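Local coordinates for protein saframycin Mx1 synthetase B (Legionella pneumophila subsp. pneumophila, PDB 3KXW) that belongs to the AMP-binding enzyme family of the ANL clan and holds 5'-O-[(S)-(dodecanoyloxy)(hydroxy)phosphoryl]adenosine in its ligand pocket, at residues Q48-E60 against I146-Q160. Numbering follows the deposited sequence.
Sequences QHAKAIAATLQAE and IALESIELNRSSSWQ
Ile-146, near the end of strand 143-147, meets the residue just past helix 43-59, its CD1 lying 3.8 Å from CG of Glu-60. Leu-148 follows in a short 3-10 turn and sends CD1 against CD1 of Ile-53, the two side chains crossing at about a right angle. Ile-151 then packs on the second half of the helix: its CD1 touches CG1 of Ile-53, while CG2 reaches the CB of Ala-52 and sits 3.5 Å from OG1 of Thr-56. That hydroxyl is turned back along the helix (chi1 -56°) and bonds to the carbonyl of Ala-52, which also accepts the Thr-56 amide from the opposite face of its plane. Leu-153 lays CD2 over the centre of the His-49 imidazole, a CH-pi contact of 3.9 Å to the ring centroid. At the small Ala-52 the backbones close to 3.9 Å between its CA and that of Ser-156, and water 1 joins OG of Ser-156 to NE2 of Gln-48. Trp-159 presses CD1 to within 3.4 Å of Ala-54 CB, while the aliphatic part of Lys-51 approaches obliquely, its CG and CE resting near CE3; the indole NH bonds to Tyr-87 O in helix 76-87. Gln-58, extended beyond CG, grips the Gln-160 backbone twice: OE1 takes the amide N on an in-plane lone pair, and NE2 donates to the carbonyl O at 2.7 Å. Water 2 ties the same OE1 to Ser-158 O. The segment leaving strand 143-147 of a mostly parallel sheet is thus strapped across a flanking helix, helix-on-sheet packing of the alpha/beta fold in an ANL-family enzyme.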
loop_
_atom_site.group_PDB
_atom_site.type_symbol
_atom_site.label_atom_id
_atom_site.label_comp_id
_atom_site.label_asym_id
_atom_site.label_seq_id
_atom_site.Cartn_x
_atom_site.Cartn_y
_atom_site.Cartn_z
ATOM N N GLN A 48 -0.361 21.231 -18.024
ATOM C CA GLN A 48 -1.356 22.312 -18.076
ATOM C C GLN A 48 -2.358 22.243 -16.903
ATOM O O GLN A 48 -2.657 23.267 -16.276
ATOM C CB GLN A 48 -2.097 22.375 -19.431
ATOM C CG GLN A 48 -1.243 22.908 -20.613
ATOM C CD GLN A 48 -0.568 24.238 -20.311
ATOM O OE1 GLN A 48 0.659 24.328 -20.272
ATOM N NE2 GLN A 48 -1.360 25.279 -20.128
ATOM N N HIS A 49 -2.881 21.049 -16.612
ATOM C CA HIS A 49 -3.773 20.885 -15.454
ATOM C C HIS A 49 -3.098 21.263 -14.138
ATOM O O HIS A 49 -3.667 21.985 -13.332
ATOM C CB HIS A 49 -4.348 19.458 -15.376
ATOM C CG HIS A 49 -5.457 19.217 -16.351
ATOM N ND1 HIS A 49 -6.728 19.713 -16.164
ATOM C CD2 HIS A 49 -5.481 18.560 -17.534
ATOM C CE1 HIS A 49 -7.492 19.365 -17.185
ATOM N NE2 HIS A 49 -6.759 18.671 -18.035
ATOM N N ALA A 50 -1.871 20.785 -13.935
ATOM C CA ALA A 50 -1.100 21.127 -12.742
ATOM C C ALA A 50 -0.917 22.631 -12.574
ATOM O O ALA A 50 -1.075 23.178 -11.467
ATOM C CB ALA A 50 0.259 20.394 -12.741
ATOM N N LYS A 51 -0.587 23.313 -13.670
ATOM C CA LYS A 51 -0.457 24.771 -13.634
ATOM C C LYS A 51 -1.768 25.464 -13.295
ATOM O O LYS A 51 -1.782 26.395 -12.477
ATOM C CB LYS A 51 0.089 25.303 -14.966
ATOM C CG LYS A 51 1.543 24.913 -15.197
ATOM C CD LYS A 51 1.946 25.024 -16.667
ATOM C CE LYS A 51 3.434 25.296 -16.795
ATOM N NZ LYS A 51 3.922 24.988 -18.156
ATOM N N ALA A 52 -2.859 25.013 -13.915
ATOM C CA ALA A 52 -4.183 25.577 -13.645
ATOM C C ALA A 52 -4.567 25.420 -12.171
ATOM O O ALA A 52 -5.103 26.339 -11.543
ATOM C CB ALA A 52 -5.234 24.923 -14.548
ATOM N N ILE A 53 -4.301 24.240 -11.621
ATOM C CA ILE A 53 -4.644 23.979 -10.232
ATOM C C ILE A 53 -3.754 24.783 -9.306
ATOM O O ILE A 53 -4.234 25.374 -8.328
ATOM C CB ILE A 53 -4.552 22.466 -9.915
ATOM C CG1 ILE A 53 -5.667 21.738 -10.660
ATOM C CG2 ILE A 53 -4.579 22.215 -8.391
ATOM C CD1 ILE A 53 -5.426 20.228 -10.841
ATOM N N ALA A 54 -2.461 24.836 -9.613
ATOM C CA ALA A 54 -1.550 25.648 -8.808
ATOM C C ALA A 54 -1.941 27.138 -8.828
ATOM O O ALA A 54 -1.854 27.829 -7.809
ATOM C CB ALA A 54 -0.082 25.439 -9.248
ATOM N N ALA A 55 -2.365 27.635 -9.983
ATOM C CA ALA A 55 -2.728 29.055 -10.079
ATOM C C ALA A 55 -3.965 29.339 -9.216
ATOM O O ALA A 55 -4.078 30.395 -8.596
ATOM C CB ALA A 55 -2.995 29.440 -11.534
ATOM N N THR A 56 -4.900 28.397 -9.212
ATOM C CA THR A 56 -6.073 28.503 -8.360
ATOM C C THR A 56 -5.699 28.492 -6.872
ATOM O O THR A 56 -6.177 29.321 -6.090
ATOM C CB THR A 56 -7.077 27.384 -8.652
ATOM O OG1 THR A 56 -7.416 27.410 -10.041
ATOM C CG2 THR A 56 -8.324 27.563 -7.804
ATOM N N LEU A 57 -4.828 27.567 -6.480
ATOM C CA LEU A 57 -4.360 27.536 -5.090
ATOM C C LEU A 57 -3.718 28.872 -4.694
ATOM O O LEU A 57 -3.981 29.433 -3.628
ATOM C CB LEU A 57 -3.355 26.372 -4.892
ATOM C CG LEU A 57 -3.947 24.965 -4.907
ATOM C CD1 LEU A 57 -2.833 23.890 -4.850
ATOM C CD2 LEU A 57 -4.938 24.783 -3.743
ATOM N N GLN A 58 -2.858 29.381 -5.567
ATOM C CA GLN A 58 -2.215 30.659 -5.314
ATOM C C GLN A 58 -3.246 31.792 -5.233
ATOM O O GLN A 58 -3.168 32.652 -4.335
ATOM C CB GLN A 58 -1.157 30.927 -6.387
ATOM C CG GLN A 58 0.061 30.020 -6.265
ATOM C CD GLN A 58 1.003 30.143 -7.453
ATOM O OE1 GLN A 58 0.592 30.493 -8.562
ATOM N NE2 GLN A 58 2.261 29.824 -7.231
ATOM N N ALA A 59 -4.230 31.771 -6.132
ATOM C CA ALA A 59 -5.243 32.820 -6.164
ATOM C C ALA A 59 -6.076 32.789 -4.893
ATOM O O ALA A 59 -6.597 33.822 -4.456
ATOM C CB ALA A 59 -6.158 32.662 -7.389
ATOM N N GLU A 60 -6.184 31.608 -4.293
ATOM C CA GLU A 60 -6.981 31.443 -3.079
ATOM C C GLU A 60 -6.192 31.614 -1.788
ATOM O O GLU A 60 -6.712 31.361 -0.698
ATOM C CB GLU A 60 -7.675 30.082 -3.083
ATOM C CG GLU A 60 -8.726 29.946 -4.164
ATOM C CD GLU A 60 -9.922 30.832 -3.891
ATOM O OE1 GLU A 60 -10.441 30.787 -2.758
ATOM O OE2 GLU A 60 -10.340 31.575 -4.801
ATOM N N ILE A 146 -12.810 23.214 -2.500
ATOM C CA ILE A 146 -12.888 23.662 -3.883
ATOM C C ILE A 146 -13.073 22.453 -4.775
ATOM O O ILE A 146 -12.321 21.471 -4.678
ATOM C CB ILE A 146 -11.611 24.399 -4.333
ATOM C CG1 ILE A 146 -11.364 25.637 -3.482
ATOM C CG2 ILE A 146 -11.693 24.780 -5.843
ATOM C CD1 ILE A 146 -10.064 26.362 -3.857
ATOM N N ALA A 147 -14.091 22.506 -5.622
ATOM C CA ALA A 147 -14.333 21.446 -6.587
ATOM C C ALA A 147 -13.326 21.521 -7.717
ATOM O O ALA A 147 -13.166 22.565 -8.347
ATOM C CB ALA A 147 -15.744 21.564 -7.144
ATOM N N LEU A 148 -12.672 20.403 -8.015
ATOM C CA LEU A 148 -11.629 20.435 -9.033
ATOM C C LEU A 148 -12.206 20.842 -10.397
ATOM O O LEU A 148 -11.562 21.578 -11.142
ATOM C CB LEU A 148 -10.858 19.101 -9.111
ATOM C CG LEU A 148 -9.398 19.214 -9.577
ATOM C CD1 LEU A 148 -8.470 19.863 -8.538
ATOM C CD2 LEU A 148 -8.847 17.848 -10.007
ATOM N N GLU A 149 -13.424 20.405 -10.707
ATOM C CA GLU A 149 -14.044 20.779 -11.972
ATOM C C GLU A 149 -14.223 22.287 -12.182
ATOM O O GLU A 149 -14.451 22.737 -13.311
ATOM C CB GLU A 149 -15.396 20.079 -12.152
ATOM C CG GLU A 149 -15.282 18.582 -12.343
ATOM C CD GLU A 149 -15.551 17.830 -11.054
ATOM O OE1 GLU A 149 -15.344 18.434 -9.982
ATOM O OE2 GLU A 149 -15.980 16.649 -11.116
ATOM N N SER A 150 -14.152 23.062 -11.102
ATOM C CA SER A 150 -14.335 24.506 -11.183
ATOM C C SER A 150 -13.077 25.156 -11.761
ATOM O O SER A 150 -13.055 26.350 -12.104
ATOM C CB SER A 150 -14.624 25.070 -9.787
ATOM O OG SER A 150 -13.433 25.149 -9.020
ATOM N N ILE A 151 -12.022 24.359 -11.856
ATOM C CA ILE A 151 -10.731 24.855 -12.325
ATOM C C ILE A 151 -10.553 24.716 -13.854
ATOM O O ILE A 151 -10.466 23.616 -14.383
ATOM C CB ILE A 151 -9.570 24.174 -11.558
ATOM C CG1 ILE A 151 -9.726 24.446 -10.064
ATOM C CG2 ILE A 151 -8.241 24.676 -12.077
ATOM C CD1 ILE A 151 -8.700 23.763 -9.162
ATOM N N GLU A 152 -10.495 25.857 -14.541
ATOM C CA GLU A 152 -10.392 25.900 -15.994
ATOM C C GLU A 152 -8.944 26.036 -16.477
ATOM O O GLU A 152 -8.106 26.690 -15.829
ATOM C CB GLU A 152 -11.207 27.080 -16.540
ATOM C CG GLU A 152 -12.697 26.932 -16.348
ATOM C CD GLU A 152 -13.338 26.040 -17.408
ATOM O OE1 GLU A 152 -12.752 25.891 -18.508
ATOM O OE2 GLU A 152 -14.432 25.488 -17.144
ATOM N N LEU A 153 -8.678 25.449 -17.640
ATOM C CA LEU A 153 -7.362 25.514 -18.259
ATOM C C LEU A 153 -6.930 26.939 -18.611
ATOM O O LEU A 153 -5.738 27.212 -18.773
ATOM C CB LEU A 153 -7.305 24.581 -19.484
ATOM C CG LEU A 153 -7.202 23.079 -19.131
ATOM C CD1 LEU A 153 -7.498 22.147 -20.332
ATOM C CD2 LEU A 153 -5.837 22.725 -18.514
ATOM N N ASN A 154 -7.883 27.859 -18.707
ATOM C CA ASN A 154 -7.510 29.255 -18.940
ATOM C C ASN A 154 -6.786 29.888 -17.741
ATOM O O ASN A 154 -6.344 31.032 -17.816
ATOM C CB ASN A 154 -8.721 30.110 -19.372
ATOM C CG ASN A 154 -9.769 30.237 -18.284
ATOM O OD1 ASN A 154 -9.479 30.022 -17.101
ATOM N ND2 ASN A 154 -11.012 30.574 -18.677
ATOM N N ARG A 155 -6.658 29.153 -16.638
ATOM C CA ARG A 155 -5.847 29.647 -15.519
ATOM C C ARG A 155 -4.377 29.238 -15.606
ATOM O O ARG A 155 -3.546 29.823 -14.912
ATOM C CB ARG A 155 -6.427 29.202 -14.163
ATOM C CG ARG A 155 -7.925 29.387 -14.043
ATOM C CD ARG A 155 -8.361 30.695 -13.370
ATOM N NE ARG A 155 -7.321 31.708 -13.145
ATOM C CZ ARG A 155 -7.067 32.755 -13.937
ATOM N NH1 ARG A 155 -7.751 32.958 -15.067
ATOM N NH2 ARG A 155 -6.111 33.609 -13.599
ATOM N N SER A 156 -4.057 28.242 -16.444
ATOM C CA SER A 156 -2.690 27.711 -16.494
ATOM C C SER A 156 -1.635 28.820 -16.606
ATOM O O SER A 156 -0.629 28.800 -15.895
ATOM C CB SER A 156 -2.508 26.699 -17.637
ATOM O OG SER A 156 -3.459 25.637 -17.565
ATOM N N SER A 157 -1.860 29.779 -17.500
ATOM C CA SER A 157 -0.828 30.778 -17.779
ATOM C C SER A 157 -0.693 31.753 -16.618
ATOM O O SER A 157 0.233 32.555 -16.585
ATOM C CB SER A 157 -1.115 31.547 -19.085
ATOM O OG SER A 157 -2.238 32.399 -18.939
ATOM N N SER A 158 -1.614 31.686 -15.662
ATOM C CA SER A 158 -1.516 32.553 -14.504
ATOM C C SER A 158 -0.597 31.999 -13.405
ATOM O O SER A 158 -0.331 32.680 -12.412
ATOM C CB SER A 158 -2.896 32.871 -13.940
ATOM O OG SER A 158 -3.569 33.815 -14.767
ATOM N N TRP A 159 -0.101 30.777 -13.580
ATOM C CA TRP A 159 0.690 30.154 -12.517
ATOM C C TRP A 159 1.992 30.928 -12.259
ATOM O O TRP A 159 2.665 31.334 -13.197
ATOM C CB TRP A 159 0.986 28.690 -12.853
ATOM C CG TRP A 159 2.017 28.030 -11.968
ATOM C CD1 TRP A 159 1.923 27.803 -10.618
ATOM C CD2 TRP A 159 3.278 27.489 -12.376
ATOM N NE1 TRP A 159 3.051 27.161 -10.165
ATOM C CE2 TRP A 159 3.896 26.950 -11.227
ATOM C CE3 TRP A 159 3.953 27.410 -13.602
ATOM C CZ2 TRP A 159 5.154 26.353 -11.269
ATOM C CZ3 TRP A 159 5.205 26.800 -13.639
ATOM C CH2 TRP A 159 5.791 26.286 -12.478
ATOM N N GLN A 160 2.338 31.131 -10.989
ATOM C CA GLN A 160 3.627 31.751 -10.657
ATOM C C GLN A 160 4.559 30.720 -10.034
ATOM O O GLN A 160 4.317 30.280 -8.919
ATOM C CB GLN A 160 3.420 32.911 -9.679
ATOM C CG GLN A 160 2.511 34.015 -10.220
ATOM C CD GLN A 160 3.260 35.020 -11.079
ATOM O OE1 GLN A 160 4.458 34.860 -11.346
ATOM N NE2 GLN A 160 2.562 36.073 -11.510
HETATM O O HOH W 1 -3.988 25.493 -20.510
HETATM O O HOH W 2 -0.637 32.588 -9.748
#